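Local coordinates for glucose-6-phosphate 1-dehydrogenase (Kluyveromyces lactis, PDB 7E6I), which catalyses the first, rate-limiting step of the oxidative pentose phosphate pathway, oxidising glucose 6-phosphate to 6-phosphogluconolactone while reducing NADP+ to NADPH, at residues A[119-124]-A[417-422]; A[128-133]-A[170-175]. All coordinates share one frame; numbering follows the deposited sequence.

How the interactions relate
Interactions 1 and 2 both lie at the Rossmann-type coenzyme domain. Interaction 1 includes a strand of its parallel sheet, interaction 2 a helix and a loop beside that sheet. Interaction 1 is fully buried and joins the coenzyme domain to the C-terminal domain, whose helix 414-423 covers strand 117-122. Interaction 2 stays within the coenzyme domain and is only partly buried, with I130 and L172 partly exposed. Strand 117-122, of interaction 1, is followed after a short turn by helix 126-139, of interaction 2, and L122 CD2 lies 3.7 Å from C133 SG. Interaction 1 uses aliphatic groups and a tyrosine edge. Interaction 2 has instead a cysteine sulfur and a backbone carbonyl beside a phenylalanine ring.

Interaction 1. Residues A[119-124]-A[417-422]; sequences LFYLAL and SLIRDA
The parallel sheet of the Rossmann-type coenzyme domain is covered here by a helix of the C-terminal domain: L119 and Y121 of strand 117-122 meet I419 and A422 of helix 414-423. Strand and helix run roughly antiparallel, at 145°, and the axes of the short segments come within 10.9 Å. L119 and Y121 are two residues apart on the strand, so both side chains leave the same face of the sheet.

I419 reaches both strand side chains, each with a different branch. Its CG1 branch goes to Y121, and its CG2 methyl goes to L119. The CG1 branch is extended (chi2 170°), so CG1 and CD1 both lie alongside Y121 CE2. I419 CG1 comes 4.0 Å from Y121 CE2, at the edge of the ring and near its plane, and I419 CD1 is also 4.0 Å from Y121 CE2. The two side chains cross at about a right angle. L119 turns its two methyls to the helix: L119 CD2 is 4.5 Å from I419 CG2, a marginal contact, and L119 CD1 is 4.3 Å from A422 CB. The small A422 thus meets one branch of the leucine, three residues on from I419, just under one helical turn.

L32 of helix 19-34 also touches I419, T25 of the same helix touches Y121, and I150 of strand 146-152 touches both L119 and Y121. The hydroxyl of Y121 makes a weak hydrogen bond to E152 OE1. The Y121 side chain lies about 5 Å from that of L20, a probable NADP(+) site residue, and about 12 Å from the bound glucose 6-phosphate.

Four buried residues join the two parts of the chain. With no hydrogen bond across and only apolar groups meeting, the fit rests on shape and dispersion.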
loop_
_atom_site.group_PDB
_atom_site.type_symbol
_atom_site.label_atom_id
_atom_site.label_comp_id
_atom_site.label_asym_id
_atom_site.label_seq_id
_atom_site.Cartn_x
_atom_site.Cartn_y
_atom_site.Cartn_z
ATOM N N LEU A 119 18.355 -2.452 12.113
ATOM C CA LEU A 119 17.054 -2.587 11.475
ATOM C C LEU A 119 16.697 -4.070 11.426
ATOM O O LEU A 119 17.500 -4.893 10.975
ATOM C CB LEU A 119 17.058 -1.975 10.066
ATOM C CG LEU A 119 15.743 -1.963 9.263
ATOM C CD1 LEU A 119 14.717 -1.070 9.948
ATOM C CD2 LEU A 119 15.942 -1.518 7.800
ATOM N N PHE A 120 15.510 -4.410 11.919
ATOM C CA PHE A 120 14.972 -5.764 11.840
ATOM C C PHE A 120 13.787 -5.760 10.885
ATOM O O PHE A 120 12.739 -5.184 11.195
ATOM C CB PHE A 120 14.553 -6.257 13.222
ATOM C CG PHE A 120 15.680 -6.338 14.196
ATOM C CD1 PHE A 120 16.560 -7.411 14.174
ATOM C CD2 PHE A 120 15.881 -5.328 15.122
ATOM C CE1 PHE A 120 17.613 -7.484 15.072
ATOM C CE2 PHE A 120 16.934 -5.394 16.024
ATOM C CZ PHE A 120 17.803 -6.469 15.995
ATOM N N TYR A 121 13.951 -6.394 9.728
ATOM C CA TYR A 121 12.854 -6.565 8.779
ATOM C C TYR A 121 12.194 -7.918 9.028
ATOM O O TYR A 121 12.837 -8.961 8.870
ATOM C CB TYR A 121 13.353 -6.465 7.333
ATOM C CG TYR A 121 12.244 -6.226 6.337
ATOM C CD1 TYR A 121 11.218 -7.163 6.163
ATOM C CD2 TYR A 121 12.203 -5.056 5.583
ATOM C CE1 TYR A 121 10.190 -6.941 5.266
ATOM C CE2 TYR A 121 11.175 -4.823 4.681
ATOM C CZ TYR A 121 10.174 -5.762 4.520
ATOM O OH TYR A 121 9.153 -5.524 3.619
ATOM N N LEU A 122 10.907 -7.907 9.380
ATOM C CA LEU A 122 10.212 -9.129 9.801
ATOM C C LEU A 122 9.336 -9.657 8.662
ATOM O O LEU A 122 8.121 -9.461 8.629
ATOM C CB LEU A 122 9.391 -8.864 11.061
ATOM C CG LEU A 122 10.050 -8.999 12.433
ATOM C CD1 LEU A 122 11.379 -8.285 12.496
ATOM C CD2 LEU A 122 9.116 -8.469 13.497
ATOM N N ALA A 123 9.966 -10.366 7.721
ATOM C CA ALA A 123 9.258 -10.890 6.549
ATOM C C ALA A 123 8.491 -12.163 6.910
ATOM O O ALA A 123 8.724 -13.248 6.379
ATOM C CB ALA A 123 10.237 -11.144 5.414
ATOM N N LEU A 124 7.550 -12.012 7.828
ATOM C CA LEU A 124 6.883 -13.137 8.463
ATOM C C LEU A 124 5.415 -12.804 8.615
ATOM O O LEU A 124 5.033 -11.626 8.595
ATOM C CB LEU A 124 7.501 -13.436 9.840
ATOM C CG LEU A 124 8.959 -13.900 9.862
ATOM C CD1 LEU A 124 9.563 -13.740 11.235
ATOM C CD2 LEU A 124 9.029 -15.347 9.417
ATOM N N SER A 417 11.887 2.329 -1.767
ATOM C CA SER A 417 11.574 3.614 -1.160
ATOM C C SER A 417 11.304 3.463 0.329
ATOM O O SER A 417 11.748 4.289 1.142
ATOM C CB SER A 417 10.367 4.228 -1.876
ATOM O OG SER A 417 9.868 5.372 -1.198
ATOM N N LEU A 418 10.598 2.395 0.708
ATOM C CA LEU A 418 10.133 2.268 2.082
ATOM C C LEU A 418 11.270 1.890 3.023
ATOM O O LEU A 418 11.355 2.412 4.141
ATOM C CB LEU A 418 9.001 1.246 2.152
ATOM C CG LEU A 418 7.645 1.802 1.715
ATOM C CD1 LEU A 418 6.597 0.704 1.624
ATOM C CD2 LEU A 418 7.199 2.906 2.653
ATOM N N ILE A 419 12.144 0.977 2.600
ATOM C CA ILE A 419 13.284 0.612 3.434
ATOM C C ILE A 419 14.195 1.816 3.632
ATOM O O ILE A 419 14.645 2.102 4.752
ATOM C CB ILE A 419 14.041 -0.578 2.812
ATOM C CG1 ILE A 419 13.242 -1.866 2.999
ATOM C CG2 ILE A 419 15.424 -0.716 3.430
ATOM C CD1 ILE A 419 13.783 -3.034 2.218
ATOM N N ARG A 420 14.477 2.539 2.545
ATOM C CA ARG A 420 15.180 3.810 2.654
ATOM C C ARG A 420 14.578 4.693 3.741
ATOM O O ARG A 420 15.291 5.166 4.638
ATOM C CB ARG A 420 15.151 4.534 1.314
ATOM C CG ARG A 420 15.891 5.856 1.352
ATOM C CD ARG A 420 17.366 5.589 1.317
ATOM N NE ARG A 420 18.202 6.656 1.872
ATOM C CZ ARG A 420 18.287 7.895 1.394
ATOM N NH1 ARG A 420 17.567 8.276 0.338
ATOM N NH2 ARG A 420 19.100 8.759 1.983
ATOM N N ASP A 421 13.256 4.914 3.680
ATOM C CA ASP A 421 12.607 5.802 4.646
ATOM C C ASP A 421 12.800 5.306 6.072
ATOM O O ASP A 421 12.991 6.108 7.003
ATOM C CB ASP A 421 11.118 5.923 4.337
ATOM C CG ASP A 421 10.835 6.786 3.129
ATOM O OD1 ASP A 421 11.804 7.288 2.512
ATOM O OD2 ASP A 421 9.637 6.957 2.795
ATOM N N ALA A 422 12.727 3.985 6.265
ATOM C CA ALA A 422 12.981 3.401 7.577
ATOM C C ALA A 422 14.414 3.673 8.028
ATOM O O ALA A 422 14.653 4.071 9.176
ATOM C CB ALA A 422 12.688 1.902 7.538
#

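Interaction 2. Residues A[128-133]-A[170-175]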
loop_
_atom_site.group_PDB
_atom_site.type_symbol
_atom_site.label_atom_id
_atom_site.label_comp_id
_atom_site.label_asym_id
_atom_site.label_seq_id
_atom_site.Cartn_x
_atom_site.Cartn_y
_atom_site.Cartn_z
ATOM N N ILE A 128 3.889 -14.998 13.805
ATOM C CA ILE A 128 5.280 -15.151 14.197
ATOM C C ILE A 128 5.935 -13.821 14.614
ATOM O O ILE A 128 6.913 -13.857 15.380
ATOM C CB ILE A 128 6.073 -15.869 13.080
ATOM C CG1 ILE A 128 5.406 -17.231 12.819
ATOM C CG2 ILE A 128 7.510 -16.159 13.474
ATOM C CD1 ILE A 128 5.454 -17.744 11.396
ATOM N N PHE A 129 5.382 -12.658 14.208
ATOM C CA PHE A 129 5.809 -11.348 14.720
ATOM C C PHE A 129 6.000 -11.358 16.209
ATOM O O PHE A 129 7.047 -10.951 16.719
ATOM C CB PHE A 129 4.786 -10.214 14.530
ATOM C CG PHE A 129 4.530 -9.813 13.159
ATOM C CD1 PHE A 129 5.281 -10.296 12.120
ATOM C CD2 PHE A 129 3.479 -8.953 12.908
ATOM C CE1 PHE A 129 4.987 -9.922 10.841
ATOM C CE2 PHE A 129 3.167 -8.589 11.634
ATOM C CZ PHE A 129 3.927 -9.068 10.591
ATOM N N ILE A 130 4.909 -11.681 16.914
ATOM C CA ILE A 130 4.867 -11.451 18.351
ATOM C C ILE A 130 5.922 -12.295 19.048
ATOM O O ILE A 130 6.574 -11.839 19.999
ATOM C CB ILE A 130 3.451 -11.718 18.899
ATOM C CG1 ILE A 130 2.551 -10.531 18.624
ATOM C CG2 ILE A 130 3.486 -11.873 20.396
ATOM C CD1 ILE A 130 3.107 -9.215 19.134
ATOM N N ASP A 131 6.132 -13.523 18.576
ATOM C CA ASP A 131 7.214 -14.311 19.134
ATOM C C ASP A 131 8.549 -13.630 18.880
ATOM O O ASP A 131 9.311 -13.383 19.820
ATOM C CB ASP A 131 7.190 -15.734 18.570
ATOM C CG ASP A 131 5.951 -16.507 18.999
ATOM O OD1 ASP A 131 5.219 -15.985 19.867
ATOM O OD2 ASP A 131 5.699 -17.624 18.478
ATOM N N VAL A 132 8.832 -13.276 17.623
ATOM C CA VAL A 132 10.125 -12.668 17.307
ATOM C C VAL A 132 10.291 -11.338 18.026
ATOM O O VAL A 132 11.377 -11.015 18.522
ATOM C CB VAL A 132 10.293 -12.504 15.788
ATOM C CG1 VAL A 132 11.651 -11.859 15.479
ATOM C CG2 VAL A 132 10.140 -13.849 15.099
ATOM N N CYS A 133 9.227 -10.540 18.091
ATOM C CA CYS A 133 9.329 -9.255 18.776
ATOM C C CYS A 133 9.653 -9.448 20.252
ATOM O O CYS A 133 10.544 -8.781 20.791
ATOM C CB CYS A 133 8.041 -8.453 18.588
ATOM S SG CYS A 133 7.944 -7.675 16.940
ATOM N N ALA A 170 2.595 -3.411 21.688
ATOM C CA ALA A 170 2.878 -2.119 22.313
ATOM C C ALA A 170 3.856 -2.171 23.487
ATOM O O ALA A 170 4.698 -1.258 23.587
ATOM C CB ALA A 170 1.556 -1.479 22.762
ATOM N N PRO A 171 3.793 -3.142 24.413
ATOM C CA PRO A 171 4.808 -3.186 25.479
ATOM C C PRO A 171 6.175 -3.596 24.986
ATOM O O PRO A 171 7.150 -3.465 25.731
ATOM C CB PRO A 171 4.246 -4.215 26.466
ATOM C CG PRO A 171 2.782 -4.266 26.165
ATOM C CD PRO A 171 2.714 -4.111 24.675
ATOM N N LEU A 172 6.291 -4.080 23.756
ATOM C CA LEU A 172 7.580 -4.502 23.240
ATOM C C LEU A 172 8.287 -3.405 22.469
ATOM O O LEU A 172 9.475 -3.173 22.699
ATOM C CB LEU A 172 7.418 -5.740 22.345
ATOM C CG LEU A 172 6.534 -6.841 22.933
ATOM C CD1 LEU A 172 6.356 -8.027 21.979
ATOM C CD2 LEU A 172 7.136 -7.293 24.250
ATOM N N PHE A 173 7.589 -2.733 21.553
ATOM C CA PHE A 173 8.198 -1.715 20.710
ATOM C C PHE A 173 7.255 -0.532 20.581
ATOM O O PHE A 173 6.065 -0.710 20.307
ATOM C CB PHE A 173 8.538 -2.278 19.334
ATOM C CG PHE A 173 9.681 -3.222 19.355
ATOM C CD1 PHE A 173 10.983 -2.746 19.498
ATOM C CD2 PHE A 173 9.465 -4.592 19.270
ATOM C CE1 PHE A 173 12.057 -3.612 19.527
ATOM C CE2 PHE A 173 10.539 -5.479 19.306
ATOM C CZ PHE A 173 11.836 -4.992 19.433
ATOM N N SER A 174 7.789 0.667 20.781
ATOM C CA SER A 174 7.003 1.884 20.673
ATOM C C SER A 174 6.744 2.248 19.209
ATOM O O SER A 174 7.361 1.715 18.279
ATOM C CB SER A 174 7.731 3.025 21.352
ATOM O OG SER A 174 8.865 3.342 20.572
ATOM N N GLU A 175 5.822 3.196 19.019
ATOM C CA GLU A 175 5.522 3.689 17.683
ATOM C C GLU A 175 6.766 4.229 16.998
ATOM O O GLU A 175 6.897 4.116 15.774
ATOM C CB GLU A 175 4.429 4.760 17.755
ATOM C CG GLU A 175 3.055 4.198 18.115
ATOM C CD GLU A 175 2.600 3.099 17.157
ATOM O OE1 GLU A 175 2.569 3.351 15.927
ATOM O OE2 GLU A 175 2.274 1.981 17.631
#
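A Cys sulfur-aromatic contact joins C133 of helix 126-139 to F173, in the loop between helix 159-169 and strand 178-181. The sulfur lies obliquely beside the ring: C133 SG is 5.2 Å from the centroid of the F173 ring and 67° off its normal. Its closest ring atom is F173 CE2, 4.1 Å from C133 SG. The same ring carbon meets other parts of the cysteine. C133 CB lies at the ring edge, in its plane, 3.9 Å from F173 CE2. The backbone oxygen C133 O is 3.6 Å from F173 CE2, approaching obliquely. C133 SG sits beside the backbone N (chi1 -78°), which places it near CD2 and CE2 of the ring.

L172 approaches the same cysteine with one methyl. L172 CD1 packs 3.8 Å from C133 CB and also reaches I130, where the two CD1 methyls of L172 and I130 are 4.5 Å apart. C133 thus receives two successive loop side chains, one aliphatic and one aromatic. No hydrogen bond crosses between the segments. Replacing F173 by an alanine would remove the ring, which would probably open a gap beside C133 and deprive its sulfur of this aromatic neighbour.

F173 also touches V149 of strand 146-152 and L136, further along helix 126-139. From helix 159-169, L165 and K168 pack on I130, and L169 packs on C133. The loop runs beside helix 126-139 just after helix 159-169 ends, on its way to strand 178-181, the outermost strand of the parallel sheet on that side.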